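Shikimate kinase (Bacteroides thetaiotaomicron, PDB 3VAA) probably catalyses the ATP-dependent phosphorylation of the 3-hydroxyl group of shikimate, a late step on the route to chorismate and the aromatic amino acids. Local coordinates at residues 52-57 with 89-94; 69-74 with 78-83; 110-115 with 119-124; 143-148 with 154-159. All blocks are in the same frame, centred on the assembly; numbering follows the deposited sequence.

Interaction 1. Residues 52-57 with 89-94; sequences PFIDLD and HEVAEF
Ile54 and Phe94 make the tight end of this contact, and their side chains cross at about a right angle. The Ile54 methyl CD1 reaches the CD2-CE2 bond of the ring obliquely, 3.3 Å from Phe94 CD2 and 3.6 Å from Phe94 CE2. Phe94 is presented for this by a type I turn running from Val91 to Phe94, closed by Phe94 N to Val91 O at 3.0 Å. With CG anti to its own carbonyl carbon (chi1 -54°), the ring folds back so that one face lies over Glu90 O and Val91 CA. The contact illustrates how an alpha/beta sheet receives a helix end: strand 53-55 is an outermost strand of the parallel sheet, and the C-terminal part of helix 68-91 packs against its residues, with strand 97-100 also touching Ile54 and Val91. Farther along, the fit slackens. Ile54 CG2 stands 4.4 Å from Val91 CG1, and Leu56 CD1 comes only to 4.1 Å from Val91 CG2. Burial runs the other way, for Leu56 and Val91 are enclosed, whereas Ile54 and Phe94 keep some exposure to solvent. At the end of the strand, Asp55 takes the N-cap position of helix 56-64: its OD1 accepts from Asp57 N at 3.0 Å, the donor standing above the carboxylate plane. Asp57, whose N is the donor, is predicted to bind the substrate.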
loop_
_atom_site.group_PDB
_atom_site.type_symbol
_atom_site.label_atom_id
_atom_site.label_comp_id
_atom_site.label_asym_id
_atom_site.label_seq_id
_atom_site.Cartn_x
_atom_site.Cartn_y
_atom_site.Cartn_z
ATOM N N PRO A 52 -5.457 13.761 7.434
ATOM C CA PRO A 52 -6.291 12.585 7.220
ATOM C C PRO A 52 -5.572 11.477 6.472
ATOM O O PRO A 52 -4.622 11.739 5.746
ATOM C CB PRO A 52 -7.454 13.118 6.368
ATOM C CG PRO A 52 -7.015 14.422 5.849
ATOM C CD PRO A 52 -6.022 14.965 6.806
ATOM N N PHE A 53 -6.040 10.247 6.663
ATOM C CA PHE A 53 -5.515 9.075 5.959
ATOM C C PHE A 53 -6.567 8.617 4.965
ATOM O O PHE A 53 -7.752 8.509 5.312
ATOM C CB PHE A 53 -5.237 7.941 6.945
ATOM C CG PHE A 53 -4.965 6.623 6.293
ATOM C CD1 PHE A 53 -3.707 6.335 5.788
ATOM C CD2 PHE A 53 -5.954 5.652 6.213
ATOM C CE1 PHE A 53 -3.452 5.124 5.195
ATOM C CE2 PHE A 53 -5.701 4.427 5.602
ATOM C CZ PHE A 53 -4.452 4.159 5.114
ATOM N N ILE A 54 -6.140 8.393 3.728
ATOM C CA ILE A 54 -7.021 7.922 2.664
ATOM C C ILE A 54 -6.490 6.606 2.065
ATOM O O ILE A 54 -5.357 6.549 1.600
ATOM C CB ILE A 54 -7.135 8.976 1.529
ATOM C CG1 ILE A 54 -7.719 10.282 2.079
ATOM C CG2 ILE A 54 -8.012 8.445 0.364
ATOM C CD1 ILE A 54 -7.862 11.361 1.038
ATOM N N ASP A 55 -7.313 5.563 2.085
ATOM C CA ASP A 55 -6.994 4.279 1.443
ATOM C C ASP A 55 -7.620 4.369 0.041
ATOM O O ASP A 55 -8.820 4.563 -0.098
ATOM C CB ASP A 55 -7.605 3.139 2.248
ATOM C CG ASP A 55 -7.432 1.769 1.613
ATOM O OD1 ASP A 55 -7.074 1.656 0.436
ATOM O OD2 ASP A 55 -7.673 0.777 2.323
ATOM N N LEU A 56 -6.808 4.272 -0.997
ATOM C CA LEU A 56 -7.330 4.400 -2.364
ATOM C C LEU A 56 -8.461 3.427 -2.684
ATOM O O LEU A 56 -9.416 3.800 -3.358
ATOM C CB LEU A 56 -6.203 4.262 -3.389
ATOM C CG LEU A 56 -6.560 4.518 -4.867
ATOM C CD1 LEU A 56 -7.262 5.839 -5.041
ATOM C CD2 LEU A 56 -5.273 4.443 -5.724
ATOM N N ASP A 57 -8.363 2.189 -2.212
ATOM C CA ASP A 57 -9.451 1.227 -2.439
ATOM C C ASP A 57 -10.758 1.703 -1.837
ATOM O O ASP A 57 -11.835 1.514 -2.440
ATOM C CB ASP A 57 -9.100 -0.145 -1.901
ATOM C CG ASP A 57 -8.092 -0.880 -2.760
ATOM O OD1 ASP A 57 -7.759 -0.413 -3.873
ATOM O OD2 ASP A 57 -7.656 -1.969 -2.320
ATOM N N HIS A 89 -5.241 9.735 -9.695
ATOM C CA HIS A 89 -5.092 11.116 -10.136
ATOM C C HIS A 89 -5.982 12.083 -9.367
ATOM O O HIS A 89 -5.600 13.227 -9.149
ATOM C CB HIS A 89 -5.241 11.219 -11.662
ATOM C CG HIS A 89 -4.044 10.712 -12.393
ATOM N ND1 HIS A 89 -3.295 11.506 -13.229
ATOM C CD2 HIS A 89 -3.395 9.524 -12.324
ATOM C CE1 HIS A 89 -2.275 10.810 -13.699
ATOM N NE2 HIS A 89 -2.309 9.603 -13.167
ATOM N N GLU A 90 -7.158 11.636 -8.960
ATOM C CA GLU A 90 -8.032 12.475 -8.157
ATOM C C GLU A 90 -7.464 12.716 -6.757
ATOM O O GLU A 90 -7.416 13.860 -6.293
ATOM C CB GLU A 90 -9.431 11.873 -8.041
ATOM C CG GLU A 90 -10.235 11.924 -9.307
ATOM C CD GLU A 90 -11.720 11.701 -9.066
ATOM O OE1 GLU A 90 -12.118 11.500 -7.898
ATOM O OE2 GLU A 90 -12.503 11.722 -10.033
ATOM N N VAL A 91 -7.030 11.640 -6.084
ATOM C CA VAL A 91 -6.545 11.795 -4.697
ATOM C C VAL A 91 -5.220 12.532 -4.679
ATOM O O VAL A 91 -4.871 13.169 -3.686
ATOM C CB VAL A 91 -6.464 10.442 -3.921
ATOM C CG1 VAL A 91 -7.860 9.775 -3.866
ATOM C CG2 VAL A 91 -5.455 9.494 -4.521
ATOM N N ALA A 92 -4.476 12.461 -5.768
ATOM C CA ALA A 92 -3.187 13.144 -5.857
ATOM C C ALA A 92 -3.327 14.682 -5.827
ATOM O O ALA A 92 -2.332 15.388 -5.666
ATOM C CB ALA A 92 -2.443 12.689 -7.096
ATOM N N GLU A 93 -4.548 15.185 -5.993
ATOM C CA GLU A 93 -4.787 16.622 -5.935
ATOM C C GLU A 93 -5.058 17.095 -4.508
ATOM O O GLU A 93 -4.993 18.285 -4.242
ATOM C CB GLU A 93 -5.916 17.035 -6.884
ATOM C CG GLU A 93 -5.639 16.664 -8.327
ATOM C CD GLU A 93 -6.679 17.200 -9.302
ATOM O OE1 GLU A 93 -7.349 18.198 -8.977
ATOM O OE2 GLU A 93 -6.816 16.623 -10.403
ATOM N N PHE A 94 -5.366 16.170 -3.595
ATOM C CA PHE A 94 -5.577 16.531 -2.186
ATOM C C PHE A 94 -4.273 17.008 -1.531
ATOM O O PHE A 94 -3.190 16.514 -1.855
ATOM C CB PHE A 94 -6.139 15.366 -1.361
ATOM C CG PHE A 94 -7.395 14.749 -1.919
ATOM C CD1 PHE A 94 -8.266 15.474 -2.723
ATOM C CD2 PHE A 94 -7.741 13.455 -1.567
ATOM C CE1 PHE A 94 -9.433 14.894 -3.215
ATOM C CE2 PHE A 94 -8.917 12.876 -2.036
ATOM C CZ PHE A 94 -9.758 13.595 -2.865
#

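Interaction 2. Residues 69-74 with 78-83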
loop_
_atom_site.group_PDB
_atom_site.type_symbol
_atom_site.label_atom_id
_atom_site.label_comp_id
_atom_site.label_asym_id
_atom_site.label_seq_id
_atom_site.Cartn_x
_atom_site.Cartn_y
_atom_site.Cartn_z
ATOM N N GLY A 69 -14.136 -5.668 -5.575
ATOM C CA GLY A 69 -14.391 -6.977 -6.140
ATOM C C GLY A 69 -15.463 -6.927 -7.217
ATOM O O GLY A 69 -15.371 -7.622 -8.242
ATOM N N GLU A 70 -16.501 -6.141 -6.974
ATOM C CA GLU A 70 -17.576 -5.978 -7.944
ATOM C C GLU A 70 -17.051 -5.307 -9.222
ATOM O O GLU A 70 -17.407 -5.702 -10.337
ATOM C CB GLU A 70 -18.699 -5.132 -7.339
ATOM C CG GLU A 70 -19.499 -5.875 -6.265
ATOM C CD GLU A 70 -20.639 -5.049 -5.692
ATOM O OE1 GLU A 70 -20.406 -3.904 -5.266
ATOM O OE2 GLU A 70 -21.773 -5.560 -5.647
ATOM N N LEU A 71 -16.207 -4.292 -9.046
ATOM C CA LEU A 71 -15.637 -3.566 -10.181
ATOM C C LEU A 71 -14.754 -4.464 -11.036
ATOM O O LEU A 71 -14.812 -4.423 -12.277
ATOM C CB LEU A 71 -14.855 -2.337 -9.684
ATOM C CG LEU A 71 -15.719 -1.194 -9.136
ATOM C CD1 LEU A 71 -14.875 -0.200 -8.305
ATOM C CD2 LEU A 71 -16.479 -0.463 -10.260
ATOM N N PHE A 72 -13.960 -5.299 -10.376
ATOM C CA PHE A 72 -13.072 -6.226 -11.064
ATOM C C PHE A 72 -13.886 -7.220 -11.922
ATOM O O PHE A 72 -13.525 -7.511 -13.066
ATOM C CB PHE A 72 -12.215 -6.968 -10.037
ATOM C CG PHE A 72 -10.859 -7.344 -10.534
ATOM C CD1 PHE A 72 -9.782 -6.490 -10.328
ATOM C CD2 PHE A 72 -10.642 -8.559 -11.178
ATOM C CE1 PHE A 72 -8.511 -6.818 -10.773
ATOM C CE2 PHE A 72 -9.365 -8.907 -11.630
ATOM C CZ PHE A 72 -8.297 -8.031 -11.427
ATOM N N THR A 73 -14.985 -7.733 -11.368
ATOM C CA THR A 73 -15.847 -8.662 -12.095
ATOM C C THR A 73 -16.603 -7.957 -13.218
ATOM O O THR A 73 -16.724 -8.489 -14.315
ATOM C CB THR A 73 -16.860 -9.351 -11.157
ATOM O OG1 THR A 73 -16.157 -10.150 -10.195
ATOM C CG2 THR A 73 -17.818 -10.257 -11.957
ATOM N N GLU A 74 -17.110 -6.763 -12.935
ATOM C CA GLU A 74 -17.863 -5.990 -13.923
ATOM C C GLU A 74 -16.971 -5.422 -15.054
ATOM O O GLU A 74 -17.324 -5.509 -16.227
ATOM C CB GLU A 74 -18.589 -4.830 -13.222
ATOM C CG GLU A 74 -19.416 -3.951 -14.156
ATOM C CD GLU A 74 -19.848 -2.623 -13.532
ATOM O OE1 GLU A 74 -19.387 -2.284 -12.426
ATOM O OE2 GLU A 74 -20.639 -1.898 -14.178
ATOM N N ALA A 78 -8.154 -5.002 -16.832
ATOM C CA ALA A 78 -7.814 -3.769 -17.542
ATOM C C ALA A 78 -8.707 -2.602 -17.134
ATOM O O ALA A 78 -8.227 -1.512 -16.894
ATOM C CB ALA A 78 -7.880 -3.981 -19.062
ATOM N N GLY A 79 -10.013 -2.849 -17.053
ATOM C CA GLY A 79 -10.970 -1.809 -16.706
ATOM C C GLY A 79 -10.789 -1.357 -15.275
ATOM O O GLY A 79 -10.851 -0.152 -14.982
ATOM N N PHE A 80 -10.576 -2.296 -14.362
ATOM C CA PHE A 80 -10.347 -1.903 -12.984
ATOM C C PHE A 80 -9.070 -1.076 -12.845
ATOM O O PHE A 80 -9.036 -0.060 -12.107
ATOM C CB PHE A 80 -10.277 -3.089 -12.033
ATOM C CG PHE A 80 -9.999 -2.670 -10.629
ATOM C CD1 PHE A 80 -11.021 -2.211 -9.827
ATOM C CD2 PHE A 80 -8.713 -2.668 -10.134
ATOM C CE1 PHE A 80 -10.771 -1.790 -8.538
ATOM C CE2 PHE A 80 -8.453 -2.249 -8.836
ATOM C CZ PHE A 80 -9.490 -1.807 -8.043
ATOM N N ARG A 81 -8.004 -1.488 -13.531
ATOM C CA ARG A 81 -6.747 -0.733 -13.438
ATOM C C ARG A 81 -6.862 0.689 -14.009
ATOM O O ARG A 81 -6.216 1.613 -13.513
ATOM C CB ARG A 81 -5.586 -1.477 -14.066
ATOM C CG ARG A 81 -5.268 -2.803 -13.367
ATOM C CD ARG A 81 -4.886 -2.585 -11.918
ATOM N NE ARG A 81 -4.698 -3.869 -11.238
ATOM C CZ ARG A 81 -4.484 -4.017 -9.940
ATOM N NH1 ARG A 81 -4.396 -2.971 -9.127
ATOM N NH2 ARG A 81 -4.322 -5.237 -9.442
ATOM N N GLU A 82 -7.664 0.849 -15.059
ATOM C CA GLU A 82 -7.925 2.200 -15.613
ATOM C C GLU A 82 -8.640 3.067 -14.562
ATOM O O GLU A 82 -8.267 4.206 -14.323
ATOM C CB GLU A 82 -8.767 2.093 -16.873
ATOM C CG GLU A 82 -9.091 3.409 -17.560
ATOM C CD GLU A 82 -9.962 3.159 -18.783
ATOM O OE1 GLU A 82 -9.410 2.826 -19.837
ATOM O OE2 GLU A 82 -11.174 3.312 -18.678
ATOM N N LEU A 83 -9.657 2.521 -13.908
ATOM C CA LEU A 83 -10.375 3.315 -12.922
ATOM C C LEU A 83 -9.503 3.623 -11.705
ATOM O O LEU A 83 -9.567 4.728 -11.148
ATOM C CB LEU A 83 -11.693 2.651 -12.528
ATOM C CG LEU A 83 -11.878 1.494 -11.626
ATOM C CD1 LEU A 83 -11.755 1.894 -10.152
ATOM C CD2 LEU A 83 -13.302 1.011 -11.932
#
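The helical turn that brings Leu71 and Phe72 up to Phe80 is held by the bond from Glu74 N to Glu70 O, at 2.8 Å the shortest backbone hydrogen bond within the two segments; what crosses between 69-74 and 78-83 is entirely apolar. Both belong to helix 68-91, yet their short axes make an angle of 129° and pass 8.3 Å apart: the helical run is sharply kinked, so its two arms fold back against each other. Phe80 sits in the fold of the kink. Leu71 CB meets its ring in plane, at the edge, 3.8 Å from Phe80 CD1, while Phe72 CD1 lies 3.8 Å from Phe80 CB. The two aromatic rings are oblique to one another, their planes at 47°. Beside them, the branched ends of Leu71 and Leu83 meet obliquely, Leu71 CD2 to Leu83 CD2 at 3.9 Å. Leu83 reaches there with CG wedged between its backbone N and carbonyl carbon (chi1 77°). The region probably matches the family's shikimate-binding part, consistent with Arg81, predicted to bind substrate and paired with Glu84, and with the Phe80 side chain about 5 Å from that of Asp57. Helix 56-64 closes the leucine side, where Ile60 and Phe64 touch both Leu71 and Leu83.

Interaction 3. Residues 110-115 with 119-124; sequences DNMEFM and GKTVFL
The flat group central to this contact is the backbone carbonyl of Met115: Thr121 OG1 lies over its face, 3.1 Å from Met115 O and equally close to Met115 C, while Gly119 N approaches the oxygen from its far end. The setting is a beta-alpha-beta crossover of the P-loop kinase fold, in which helix 111-118 leads from strand 97-100 to the parallel strand 120-125, with strand 27-31 lying between the two. The junction is abrupt, since Gly119 is the first residue to abandon helical backbone angles and the strand begins at the next residue. Gly119 N still donates to Met115 O at 3.0 Å, almost in line with the C=O bond (163°), so a helical i+4 bond is carried into the residue that leaves the helix. Gly119 O comes equally close to Met115 O, two acceptors brought together by the tight reversal.

Side chains fill the angle between helix and strand. Thr121 turns toward the helix, its OG1 3.4 Å from Met115 CB. Met112 starts with CG anti to the backbone N (chi1 -175°); chi2 (57°) then bends the chain and brings SD to the strand. On the helix's far side, the Phe114 ring stacks with His89. On the sheet side, Phe29 of strand 27-31 touches both Met115 and Thr121. The sulfur contact closes the wedge: Met112 SD rests 3.7 Å from Thr121 CG2.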
loop_
_atom_site.group_PDB
_atom_site.type_symbol
_atom_site.label_atom_id
_atom_site.label_comp_id
_atom_site.label_asym_id
_atom_site.label_seq_id
_atom_site.Cartn_x
_atom_site.Cartn_y
_atom_site.Cartn_z
ATOM N N ASP A 110 1.659 5.027 -15.650
ATOM C CA ASP A 110 2.855 5.675 -15.097
ATOM C C ASP A 110 2.591 5.952 -13.608
ATOM O O ASP A 110 3.105 6.920 -13.043
ATOM C CB ASP A 110 3.134 7.007 -15.814
ATOM C CG ASP A 110 1.965 7.993 -15.716
ATOM O OD1 ASP A 110 0.823 7.562 -15.401
ATOM O OD2 ASP A 110 2.193 9.206 -15.978
ATOM N N ASN A 111 1.810 5.088 -12.964
ATOM C CA ASN A 111 1.377 5.338 -11.576
ATOM C C ASN A 111 2.513 5.630 -10.598
ATOM O O ASN A 111 2.394 6.535 -9.778
ATOM C CB ASN A 111 0.545 4.165 -11.057
ATOM C CG ASN A 111 -0.858 4.077 -11.688
ATOM O OD1 ASN A 111 -1.296 4.946 -12.452
ATOM N ND2 ASN A 111 -1.574 2.995 -11.349
ATOM N N MET A 112 3.599 4.863 -10.674
ATOM C CA MET A 112 4.711 5.065 -9.739
ATOM C C MET A 112 5.417 6.375 -10.047
ATOM O O MET A 112 5.700 7.156 -9.146
ATOM C CB MET A 112 5.700 3.902 -9.754
ATOM C CG MET A 112 6.836 4.030 -8.686
ATOM S SD MET A 112 6.245 4.195 -6.979
ATOM C CE MET A 112 5.076 3.012 -7.188
ATOM N N GLU A 113 5.667 6.632 -11.327
ATOM C CA GLU A 113 6.334 7.850 -11.744
ATOM C C GLU A 113 5.468 9.056 -11.350
ATOM O O GLU A 113 5.979 10.089 -10.896
ATOM C CB GLU A 113 6.591 7.783 -13.246
ATOM C CG GLU A 113 7.179 9.004 -13.884
ATOM C CD GLU A 113 7.213 8.867 -15.402
ATOM O OE1 GLU A 113 8.162 8.251 -15.928
ATOM O OE2 GLU A 113 6.285 9.377 -16.067
ATOM N N PHE A 114 4.152 8.905 -11.494
ATOM C CA PHE A 114 3.211 9.962 -11.157
ATOM C C PHE A 114 3.194 10.261 -9.666
ATOM O O PHE A 114 3.276 11.429 -9.244
ATOM C CB PHE A 114 1.831 9.622 -11.708
ATOM C CG PHE A 114 0.765 10.590 -11.300
ATOM C CD1 PHE A 114 0.661 11.824 -11.923
ATOM C CD2 PHE A 114 -0.142 10.254 -10.320
ATOM C CE1 PHE A 114 -0.331 12.730 -11.535
ATOM C CE2 PHE A 114 -1.143 11.132 -9.924
ATOM C CZ PHE A 114 -1.241 12.374 -10.546
ATOM N N MET A 115 3.148 9.215 -8.855
ATOM C CA MET A 115 3.216 9.382 -7.418
ATOM C C MET A 115 4.557 10.049 -7.035
ATOM O O MET A 115 4.575 10.971 -6.220
ATOM C CB MET A 115 3.054 8.035 -6.714
ATOM C CG MET A 115 1.621 7.558 -6.698
ATOM S SD MET A 115 1.349 6.080 -5.714
ATOM C CE MET A 115 1.911 4.787 -6.793
ATOM N N GLY A 119 4.071 13.578 -4.857
ATOM C CA GLY A 119 4.179 13.485 -3.414
ATOM C C GLY A 119 5.354 12.630 -3.008
ATOM O O GLY A 119 6.081 12.141 -3.868
ATOM N N LYS A 120 5.551 12.489 -1.702
ATOM C CA LYS A 120 6.644 11.689 -1.154
ATOM C C LYS A 120 6.139 10.268 -1.179
ATOM O O LYS A 120 5.205 9.922 -0.442
ATOM C CB LYS A 120 6.987 12.113 0.277
ATOM C CG LYS A 120 7.599 13.516 0.414
ATOM C CD LYS A 120 7.770 13.897 1.894
ATOM C CE LYS A 120 8.484 15.253 2.091
ATOM N NZ LYS A 120 9.930 15.188 1.742
ATOM N N THR A 121 6.784 9.439 -1.985
ATOM C CA THR A 121 6.365 8.066 -2.191
ATOM C C THR A 121 7.270 7.097 -1.448
ATOM O O THR A 121 8.478 7.120 -1.581
ATOM C CB THR A 121 6.284 7.786 -3.714
ATOM O OG1 THR A 121 5.377 8.747 -4.287
ATOM C CG2 THR A 121 5.779 6.377 -4.003
ATOM N N VAL A 122 6.651 6.253 -0.623
ATOM C CA VAL A 122 7.368 5.312 0.209
ATOM C C VAL A 122 6.997 3.870 -0.111
ATOM O O VAL A 122 5.806 3.537 -0.237
ATOM C CB VAL A 122 7.009 5.556 1.710
ATOM C CG1 VAL A 122 7.863 4.707 2.625
ATOM C CG2 VAL A 122 7.146 7.020 2.082
ATOM N N PHE A 123 8.010 3.026 -0.283
ATOM C CA PHE A 123 7.777 1.593 -0.390
ATOM C C PHE A 123 8.008 0.961 0.975
ATOM O O PHE A 123 9.115 1.078 1.534
ATOM C CB PHE A 123 8.668 0.980 -1.438
ATOM C CG PHE A 123 8.765 -0.516 -1.383
ATOM C CD1 PHE A 123 7.648 -1.307 -1.194
ATOM C CD2 PHE A 123 9.986 -1.137 -1.617
ATOM C CE1 PHE A 123 7.752 -2.685 -1.162
ATOM C CE2 PHE A 123 10.097 -2.514 -1.596
ATOM C CZ PHE A 123 8.980 -3.290 -1.371
ATOM N N LEU A 124 6.960 0.335 1.522
ATOM C CA LEU A 124 7.064 -0.402 2.785
ATOM C C LEU A 124 7.645 -1.765 2.460
ATOM O O LEU A 124 6.941 -2.677 2.017
ATOM C CB LEU A 124 5.714 -0.569 3.498
ATOM C CG LEU A 124 5.187 0.657 4.239
ATOM C CD1 LEU A 124 4.907 1.806 3.292
ATOM C CD2 LEU A 124 3.921 0.274 5.049
#

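Interaction 4. Residues 143-148 with 154-159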
loop_
_atom_site.group_PDB
_atom_site.type_symbol
_atom_site.label_atom_id
_atom_site.label_comp_id
_atom_site.label_asym_id
_atom_site.label_seq_id
_atom_site.Cartn_x
_atom_site.Cartn_y
_atom_site.Cartn_z
ATOM N N PRO A 143 -8.586 -13.981 0.381
ATOM C CA PRO A 143 -9.074 -15.135 -0.387
ATOM C C PRO A 143 -8.085 -15.737 -1.390
ATOM O O PRO A 143 -8.068 -16.960 -1.571
ATOM C CB PRO A 143 -10.300 -14.572 -1.123
ATOM C CG PRO A 143 -10.124 -13.106 -1.114
ATOM C CD PRO A 143 -9.459 -12.806 0.186
ATOM N N ILE A 144 -7.267 -14.903 -2.029
ATOM C CA ILE A 144 -6.288 -15.409 -2.993
ATOM C C ILE A 144 -5.318 -16.444 -2.371
ATOM O O ILE A 144 -4.760 -17.278 -3.087
ATOM C CB ILE A 144 -5.482 -14.235 -3.645
ATOM C CG1 ILE A 144 -4.875 -14.656 -4.987
ATOM C CG2 ILE A 144 -4.417 -13.694 -2.699
ATOM C CD1 ILE A 144 -4.178 -13.502 -5.726
ATOM N N LEU A 145 -5.131 -16.403 -1.049
ATOM C CA LEU A 145 -4.199 -17.337 -0.363
ATOM C C LEU A 145 -4.863 -18.612 0.163
ATOM O O LEU A 145 -4.185 -19.521 0.655
ATOM C CB LEU A 145 -3.533 -16.638 0.823
ATOM C CG LEU A 145 -2.821 -15.325 0.511
ATOM C CD1 LEU A 145 -2.199 -14.754 1.783
ATOM C CD2 LEU A 145 -1.759 -15.543 -0.567
ATOM N N GLN A 146 -6.184 -18.684 0.052
ATOM C CA GLN A 146 -6.930 -19.801 0.605
ATOM C C GLN A 146 -6.367 -21.157 0.137
ATOM O O GLN A 146 -6.105 -21.364 -1.046
ATOM C CB GLN A 146 -8.413 -19.626 0.269
ATOM C CG GLN A 146 -9.373 -20.347 1.193
ATOM C CD GLN A 146 -10.679 -19.565 1.366
ATOM O OE1 GLN A 146 -10.667 -18.326 1.486
ATOM N NE2 GLN A 146 -11.793 -20.275 1.410
ATOM N N GLY A 147 -6.125 -22.056 1.087
ATOM C CA GLY A 147 -5.603 -23.381 0.758
ATOM C C GLY A 147 -4.084 -23.480 0.686
ATOM O O GLY A 147 -3.543 -24.583 0.650
ATOM N N LYS A 148 -3.387 -22.344 0.684
ATOM C CA LYS A 148 -1.923 -22.357 0.598
ATOM C C LYS A 148 -1.292 -22.384 1.984
ATOM O O LYS A 148 -1.618 -21.555 2.832
ATOM C CB LYS A 148 -1.413 -21.142 -0.160
ATOM C CG LYS A 148 -1.995 -20.997 -1.558
ATOM C CD LYS A 148 -1.373 -19.810 -2.278
ATOM C CE LYS A 148 -2.133 -19.455 -3.557
ATOM N NZ LYS A 148 -2.178 -20.568 -4.548
ATOM N N MET A 154 4.657 -19.518 1.065
ATOM C CA MET A 154 5.882 -18.724 1.001
ATOM C C MET A 154 6.298 -18.498 -0.460
ATOM O O MET A 154 6.655 -17.378 -0.832
ATOM C CB MET A 154 7.034 -19.396 1.757
ATOM C CG MET A 154 8.333 -18.594 1.722
ATOM S SD MET A 154 8.273 -17.026 2.630
ATOM C CE MET A 154 8.477 -17.573 4.310
ATOM N N ASP A 155 6.277 -19.555 -1.277
ATOM C CA ASP A 155 6.641 -19.404 -2.704
ATOM C C ASP A 155 5.709 -18.403 -3.389
ATOM O O ASP A 155 6.146 -17.624 -4.236
ATOM C CB ASP A 155 6.591 -20.739 -3.474
ATOM C CG ASP A 155 7.675 -21.731 -3.043
ATOM O OD1 ASP A 155 8.707 -21.308 -2.474
ATOM O OD2 ASP A 155 7.493 -22.948 -3.293
ATOM N N PHE A 156 4.425 -18.417 -3.028
ATOM C CA PHE A 156 3.450 -17.498 -3.632
ATOM C C PHE A 156 3.788 -16.020 -3.351
ATOM O O PHE A 156 3.775 -15.159 -4.268
ATOM C CB PHE A 156 2.033 -17.830 -3.160
ATOM C CG PHE A 156 0.966 -16.976 -3.801
ATOM C CD1 PHE A 156 0.545 -15.793 -3.199
ATOM C CD2 PHE A 156 0.414 -17.338 -5.011
ATOM C CE1 PHE A 156 -0.417 -15.004 -3.787
ATOM C CE2 PHE A 156 -0.555 -16.545 -5.606
ATOM C CZ PHE A 156 -0.971 -15.380 -4.982
ATOM N N ILE A 157 4.104 -15.735 -2.090
ATOM C CA ILE A 157 4.498 -14.386 -1.670
ATOM C C ILE A 157 5.792 -13.954 -2.369
ATOM O O ILE A 157 5.870 -12.868 -2.979
ATOM C CB ILE A 157 4.715 -14.344 -0.141
ATOM C CG1 ILE A 157 3.370 -14.552 0.563
ATOM C CG2 ILE A 157 5.344 -13.031 0.294
ATOM C CD1 ILE A 157 3.491 -14.813 2.080
ATOM N N ILE A 158 6.805 -14.812 -2.296
ATOM C CA ILE A 158 8.101 -14.498 -2.900
ATOM C C ILE A 158 7.963 -14.198 -4.379
ATOM O O ILE A 158 8.539 -13.221 -4.864
ATOM C CB ILE A 158 9.148 -15.625 -2.659
ATOM C CG1 ILE A 158 9.539 -15.660 -1.176
ATOM C CG2 ILE A 158 10.392 -15.408 -3.522
ATOM C CD1 ILE A 158 10.407 -16.869 -0.769
ATOM N N GLN A 159 7.186 -15.000 -5.097
ATOM C CA GLN A 159 6.996 -14.773 -6.536
ATOM C C GLN A 159 6.202 -13.505 -6.812
ATOM O O GLN A 159 6.477 -12.796 -7.787
ATOM C CB GLN A 159 6.314 -15.983 -7.178
ATOM C CG GLN A 159 7.226 -17.218 -7.176
ATOM C CD GLN A 159 6.484 -18.538 -7.386
ATOM O OE1 GLN A 159 5.313 -18.567 -7.776
ATOM N NE2 GLN A 159 7.173 -19.639 -7.110
#
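The lid of shikimate kinases, the mobile loop that closes over the nucleotide, probably corresponds here to the connection between helices 128-137 and 150-168, and this contact packs part of it on the second helix. Phe156 is the receiving group, with Ile144, Leu145 and Lys148 gathered around its ring. The aliphatic arm of Lys148 runs over one face: its CE sits 4.0 Å from the ring centroid and 26° off the normal, a CH-pi contact in which Lys148 CE is 3.6 Å from Phe156 CD2. Leu145 CD2 approaches obliquely from that same side, 3.5 Å from both Phe156 CD1 and Phe156 CE1. Ile144 comes in at the edge instead, its CD1 3.8 Å from Phe156 CZ, the two side chains at about a right angle. Phe156 extends away from its helix with CG anti to the backbone N (chi1 -177°), which carries the ring out to the loop. Met34 lies against Ile144 and Leu145.

Two local turns shape that loop. Residues 143-145 form a short 3-10 segment, and a type II turn from Leu145 to Lys148, with Gly147 at positive phi, brings Lys148 back toward the ring; Lys148 N bonds to Leu145 O at 2.9 Å. Leu145, next to the predicted ATP-binding Arg142, also touches Leu135 and Leu153, so it bridges helices 128-137 and 150-168.

Overall arrangement
Two of the four contacts, interactions 1 and 3, reach the same parallel sheet. Interactions 1 and 2 share helix 68-91, with centres 18 Å apart, and interaction 2 is nested within the chain loop that interaction 1 closes. Interactions 1 and 3 meet directly through Phe114, whose CE2 lies 3.5 Å from Ala92 CB. Interaction 4 stands apart, its centre 29 Å from that of interaction 1 and 26 Å from that of interaction 3, on the opposite side of the chain's centre from both. Interactions 1 and 2 each contain a predicted shikimate-binding residue, Asp57 and Arg81 respectively, whereas Arg142, predicted to bind ATP, adjoins interaction 4.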